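Local coordinates for endo-beta-1,2-glucanase (Talaromyces funiculosus, PDB 6IMV), which probably hydrolyses internal bonds of beta-1,2-glucans as an endo-acting glycoside hydrolase and binds the disaccharide sophorose, at residues 204-209 with 229-233; 252-256 with 311-315. All blocks are in the same frame, centred on the assembly; numbering follows the deposited sequence.

Contact 1: 204-209 with 229-233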
loop_
_atom_site.group_PDB
_atom_site.type_symbol
_atom_site.label_atom_id
_atom_site.label_comp_id
_atom_site.label_asym_id
_atom_site.label_seq_id
_atom_site.Cartn_x
_atom_site.Cartn_y
_atom_site.Cartn_z
ATOM N N THR A 204 16.739 17.421 -0.790
ATOM C CA THR A 204 18.145 17.833 -0.826
ATOM C C THR A 204 19.102 16.624 -0.808
ATOM O O THR A 204 20.232 16.749 -1.261
ATOM C CB THR A 204 18.480 18.804 0.315
ATOM O OG1 THR A 204 18.541 18.096 1.554
ATOM C CG2 THR A 204 17.487 19.944 0.425
ATOM N N THR A 205 18.662 15.462 -0.309
ATOM C CA THR A 205 19.538 14.294 -0.166
ATOM C C THR A 205 19.214 13.186 -1.190
ATOM O O THR A 205 20.031 12.280 -1.363
ATOM C CB THR A 205 19.473 13.740 1.267
ATOM O OG1 THR A 205 18.124 13.346 1.526
ATOM C CG2 THR A 205 19.934 14.746 2.301
ATOM N N ALA A 206 18.054 13.251 -1.864
ATOM C CA ALA A 206 17.510 12.116 -2.649
ATOM C C ALA A 206 18.477 11.659 -3.752
ATOM O O ALA A 206 18.777 10.478 -3.854
ATOM C CB ALA A 206 16.171 12.479 -3.236
ATOM N N ALA A 207 18.931 12.593 -4.599
ATOM C CA ALA A 207 19.807 12.264 -5.721
ATOM C C ALA A 207 21.150 11.705 -5.206
ATOM O O ALA A 207 21.656 10.692 -5.709
ATOM C CB ALA A 207 19.993 13.484 -6.599
ATOM N N HIS A 208 21.735 12.367 -4.199
ATOM C CA HIS A 208 23.046 11.969 -3.654
ATOM C C HIS A 208 22.975 10.536 -3.108
ATOM O O HIS A 208 23.909 9.767 -3.270
ATOM C CB HIS A 208 23.527 12.973 -2.592
ATOM C CG HIS A 208 24.938 12.743 -2.153
ATOM N ND1 HIS A 208 26.014 12.904 -3.009
ATOM C CD2 HIS A 208 25.451 12.344 -0.970
ATOM C CE1 HIS A 208 27.130 12.609 -2.366
ATOM N NE2 HIS A 208 26.809 12.275 -1.111
ATOM N N ILE A 209 21.848 10.177 -2.487
ATOM C CA ILE A 209 21.714 8.875 -1.862
ATOM C C ILE A 209 21.279 7.819 -2.895
ATOM O O ILE A 209 21.769 6.704 -2.841
ATOM C CB ILE A 209 20.788 8.955 -0.624
ATOM C CG1 ILE A 209 21.444 9.782 0.488
ATOM C CG2 ILE A 209 20.383 7.577 -0.122
ATOM C CD1 ILE A 209 20.569 10.051 1.694
ATOM N N PRO A 229 26.937 12.156 9.098
ATOM C CA PRO A 229 26.150 13.039 8.236
ATOM C C PRO A 229 26.285 12.696 6.747
ATOM O O PRO A 229 27.287 12.076 6.338
ATOM C CB PRO A 229 26.732 14.432 8.526
ATOM C CG PRO A 229 27.210 14.348 9.960
ATOM C CD PRO A 229 27.674 12.911 10.131
ATOM N N VAL A 230 25.290 13.126 5.955
ATOM C CA VAL A 230 25.184 12.771 4.554
ATOM C C VAL A 230 26.454 13.220 3.823
ATOM O O VAL A 230 26.957 12.505 2.951
ATOM C CB VAL A 230 23.927 13.371 3.886
ATOM C CG1 VAL A 230 23.922 13.117 2.385
ATOM C CG2 VAL A 230 22.638 12.854 4.504
ATOM N N TYR A 231 26.970 14.402 4.187
ATOM C CA TYR A 231 28.123 14.995 3.487
ATOM C C TYR A 231 29.373 14.988 4.379
ATOM O O TYR A 231 30.303 15.762 4.155
ATOM C CB TYR A 231 27.751 16.385 2.960
ATOM C CG TYR A 231 26.623 16.351 1.958
ATOM C CD1 TYR A 231 26.834 15.882 0.673
ATOM C CD2 TYR A 231 25.332 16.740 2.301
ATOM C CE1 TYR A 231 25.804 15.810 -0.251
ATOM C CE2 TYR A 231 24.292 16.680 1.385
ATOM C CZ TYR A 231 24.530 16.214 0.105
ATOM O OH TYR A 231 23.517 16.141 -0.813
ATOM N N HIS A 232 29.432 14.090 5.368
ATOM C CA HIS A 232 30.687 13.860 6.074
ATOM C C HIS A 232 31.729 13.421 5.049
ATOM O O HIS A 232 31.403 12.683 4.114
ATOM C CB HIS A 232 30.508 12.844 7.200
ATOM C CG HIS A 232 31.694 12.721 8.095
ATOM N ND1 HIS A 232 32.801 11.959 7.761
ATOM C CD2 HIS A 232 31.938 13.223 9.325
ATOM C CE1 HIS A 232 33.681 12.001 8.746
ATOM N NE2 HIS A 232 33.176 12.773 9.719
ATOM N N PRO A 233 32.996 13.891 5.154
ATOM C CA PRO A 233 34.013 13.587 4.141
ATOM C C PRO A 233 34.244 12.093 3.870
ATOM O O PRO A 233 34.720 11.750 2.798
ATOM C CB PRO A 233 35.301 14.218 4.706
ATOM C CG PRO A 233 34.800 15.340 5.608
ATOM C CD PRO A 233 33.502 14.811 6.191
HETATM O O HOH W 1 28.493 11.769 1.116
#

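Contact 2: 252-256 with 311-315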
loop_
_atom_site.group_PDB
_atom_site.type_symbol
_atom_site.label_atom_id
_atom_site.label_comp_id
_atom_site.label_asym_id
_atom_site.label_seq_id
_atom_site.Cartn_x
_atom_site.Cartn_y
_atom_site.Cartn_z
ATOM N N GLU A 252 7.991 3.509 -8.880
ATOM C CA GLU A 252 7.829 4.648 -9.782
ATOM C C GLU A 252 7.556 5.939 -8.997
ATOM O O GLU A 252 7.893 7.038 -9.466
ATOM C CB GLU A 252 6.734 4.381 -10.809
ATOM C CG GLU A 252 6.747 5.378 -11.952
ATOM C CD GLU A 252 5.891 4.924 -13.114
ATOM O OE1 GLU A 252 4.690 5.270 -13.126
ATOM O OE2 GLU A 252 6.415 4.182 -13.972
ATOM N N LEU A 253 6.960 5.816 -7.812
ATOM C CA LEU A 253 6.707 6.983 -6.952
ATOM C C LEU A 253 8.031 7.691 -6.638
ATOM O O LEU A 253 8.100 8.926 -6.663
ATOM C CB LEU A 253 5.987 6.543 -5.674
ATOM C CG LEU A 253 4.534 6.104 -5.852
ATOM C CD1 LEU A 253 3.913 5.777 -4.503
ATOM C CD2 LEU A 253 3.721 7.171 -6.573
ATOM N N PHE A 254 9.083 6.906 -6.381
ATOM C CA PHE A 254 10.366 7.480 -6.043
ATOM C C PHE A 254 10.991 8.161 -7.264
ATOM O O PHE A 254 11.618 9.217 -7.117
ATOM C CB PHE A 254 11.333 6.450 -5.456
ATOM C CG PHE A 254 12.500 7.139 -4.805
ATOM C CD1 PHE A 254 12.352 7.742 -3.571
ATOM C CD2 PHE A 254 13.699 7.300 -5.479
ATOM C CE1 PHE A 254 13.402 8.434 -2.987
ATOM C CE2 PHE A 254 14.748 7.986 -4.888
ATOM C CZ PHE A 254 14.595 8.550 -3.650
ATOM N N THR A 255 10.826 7.568 -8.450
ATOM C CA THR A 255 11.271 8.191 -9.697
ATOM C C THR A 255 10.765 9.638 -9.777
ATOM O O THR A 255 11.543 10.547 -10.069
ATOM C CB THR A 255 10.806 7.418 -10.936
ATOM O OG1 THR A 255 11.239 6.065 -10.813
ATOM C CG2 THR A 255 11.346 7.995 -12.224
ATOM N N TRP A 256 9.466 9.833 -9.524
ATOM C CA TRP A 256 8.841 11.155 -9.585
ATOM C C TRP A 256 9.468 12.104 -8.561
ATOM O O TRP A 256 9.590 13.315 -8.831
ATOM C CB TRP A 256 7.330 11.072 -9.369
ATOM C CG TRP A 256 6.569 10.478 -10.516
ATOM C CD1 TRP A 256 5.822 9.338 -10.492
ATOM C CD2 TRP A 256 6.441 11.019 -11.845
ATOM N NE1 TRP A 256 5.242 9.130 -11.714
ATOM C CE2 TRP A 256 5.596 10.146 -12.562
ATOM C CE3 TRP A 256 6.940 12.157 -12.493
ATOM C CZ2 TRP A 256 5.258 10.366 -13.894
ATOM C CZ3 TRP A 256 6.606 12.378 -13.814
ATOM C CH2 TRP A 256 5.773 11.493 -14.500
ATOM N N GLU A 311 -1.539 7.164 -4.820
ATOM C CA GLU A 311 -0.736 8.275 -4.288
ATOM C C GLU A 311 -0.546 9.407 -5.311
ATOM O O GLU A 311 -0.260 10.508 -4.918
ATOM C CB GLU A 311 0.617 7.753 -3.807
ATOM C CG GLU A 311 0.490 6.655 -2.760
ATOM C CD GLU A 311 1.666 6.542 -1.809
ATOM O OE1 GLU A 311 2.288 7.599 -1.474
ATOM O OE2 GLU A 311 1.975 5.409 -1.421
ATOM N N MET A 312 -0.681 9.140 -6.609
ATOM C CA MET A 312 -0.543 10.182 -7.632
ATOM C C MET A 312 -1.653 10.011 -8.656
ATOM O O MET A 312 -2.158 8.905 -8.833
ATOM C CB MET A 312 0.825 10.115 -8.317
ATOM C CG MET A 312 1.971 10.342 -7.349
ATOM S SD MET A 312 3.564 10.401 -8.162
ATOM C CE MET A 312 3.571 12.076 -8.811
ATOM N N PRO A 313 -2.093 11.100 -9.324
ATOM C CA PRO A 313 -3.281 11.059 -10.183
ATOM C C PRO A 313 -3.057 10.420 -11.566
ATOM O O PRO A 313 -3.363 11.027 -12.591
ATOM C CB PRO A 313 -3.651 12.548 -10.292
ATOM C CG PRO A 313 -2.328 13.261 -10.211
ATOM C CD PRO A 313 -1.519 12.454 -9.216
ATOM N N TYR A 314 -2.589 9.171 -11.568
ATOM C CA TYR A 314 -2.440 8.365 -12.762
ATOM C C TYR A 314 -3.768 8.256 -13.531
ATOM O O TYR A 314 -3.762 8.243 -14.753
ATOM C CB TYR A 314 -1.933 6.966 -12.388
ATOM C CG TYR A 314 -0.454 6.913 -12.109
ATOM C CD1 TYR A 314 0.443 6.679 -13.138
ATOM C CD2 TYR A 314 0.053 7.109 -10.831
ATOM C CE1 TYR A 314 1.805 6.635 -12.905
ATOM C CE2 TYR A 314 1.417 7.072 -10.585
ATOM C CZ TYR A 314 2.297 6.838 -11.628
ATOM O OH TYR A 314 3.650 6.800 -11.424
ATOM N N TYR A 315 -4.897 8.169 -12.815
ATOM C CA TYR A 315 -6.189 7.892 -13.458
ATOM C C TYR A 315 -6.831 9.165 -14.026
ATOM O O TYR A 315 -7.914 9.069 -14.604
ATOM C CB TYR A 315 -7.121 7.149 -12.499
ATOM C CG TYR A 315 -6.689 5.742 -12.171
ATOM C CD1 TYR A 315 -5.668 5.113 -12.876
ATOM C CD2 TYR A 315 -7.303 5.028 -11.150
ATOM C CE1 TYR A 315 -5.257 3.830 -12.556
ATOM C CE2 TYR A 315 -6.918 3.736 -10.836
ATOM C CZ TYR A 315 -5.893 3.130 -11.546
ATOM O OH TYR A 315 -5.495 1.857 -11.251
#

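Contact 1: 204-209 with 229-233
T205 and V230 mark the closest backbone approach, CA to CA 7.5 Å, where the type I turn P229-H232 is set beside the last turns of helix 186-210. Their methyl groups fill this separation: T205 CG2 meets V230 CG2 at 4.0 Å, the two side chains crossing at about a right angle. Threonine suits the spot because its other branch is polar and is taken up by G138 O, while the methyl is left for the turn. I209 reaches the same valine with the end of its chain, CD1 lying 4.5 Å from V230 CG2, and the short branched valine, on the turn, fits against the helix. Beneath them, both I209 and V230 touch Y237 of strand 237-239. The turn belongs to the long connection between strands 220-223 and 237-239, whose neighbourhood is tied by the disulfide C218-C239, so the contact lays a strand-connecting loop against the end of a helix in a largely helical domain. Nearer the surface, aromatic groups take over. H208 has CG anti to its own N (chi1 -171°), which carries the imidazole out from the helix to the turn. There Y231 CE1 stands over the centre of the imidazole, 3.5 Å above its plane; the two rings are inclined by 35°, an oblique pairing. V230 CG1 approaches H208 CD2 at 3.8 Å and also lies over one face of the Y231 ring, toward its rim, so the valine supports the tyrosine. The phenol end runs on to the helix backbone, Y231 OH giving T204 O a weak hydrogen bond of 3.4 Å. In the imidazole plane, H208 NE2 bonds at 2.8 Å to a water that also lies close to V230 O, perhaps bridging the two.

Contact 2: 252-256 with 311-315
A Met-aromatic contact and a shared tyrosine hydroxyl join the first turn of helix 252-261 to the loop ahead of helix 318-337, deep in a helical domain consistent with the (alpha/alpha)6 barrel of this glycoside hydrolase. M312 bends at chi3 (79°), which turns its methyl over the indole: CE lies 4.1 Å from the centroid of the five-membered ring of W256, a CH-pi contact 24° off the ring normal. Its sulfur sits obliquely to the same ring, SD coming within 3.4 Å of W256 CD1, and also touches L253 CD2 at 3.6 Å. A flexible thioether can thus fill the angle between a leucine and a tryptophan. The other leucine methyl, L253 CD1, packs against the carboxylate carbon E311 CD (3.6 Å). P313 centres an inverse gamma turn, and this reversal sets Y314 beside M312, its ring pointing at the helix. The phenol oxygen both gives and receives: Y314 OH donates to E252 OE1 over a short 2.5 Å, and W256 NE1 donates to it. A phenylalanine here would probably leave the indole N-H without its acceptor and E252 OE1 with one donor fewer. K308 and K276 form salt bridges with OE1 and OE2 of E252, so the buried carboxylate has charged partners as well as the phenol, while F464 of helix 461-475 meets the rings of W256 and Y314. E252 OE1 receives the phenol on its anti lone pair, and the indole bond, W256 NE1 to Y314 OH at 2.8 Å, lies 3° out of the ring plane.

The two contacts meet through helices rather than through shared segments: A206 CB of contact 1 packs on F254 CZ of contact 2 at 4.3 Å, and A206 and A207 also touch L258, farther along helix 252-261. Their centres are 24 Å apart. Contact 2 is wholly buried, so the carboxylate of E252, the hydroxyl of Y314 and the indole N-H of W256 are paired within the protein, two lysines included, among sulfur and aromatic side chains. Contact 1 lies at the periphery, with half of its touching residues buried and half exposed; there methyl packing gives way outward to a tilted ring pair, a weak bond and a water. Each fixes a loop on a helix, but with chemistry suited to its depth.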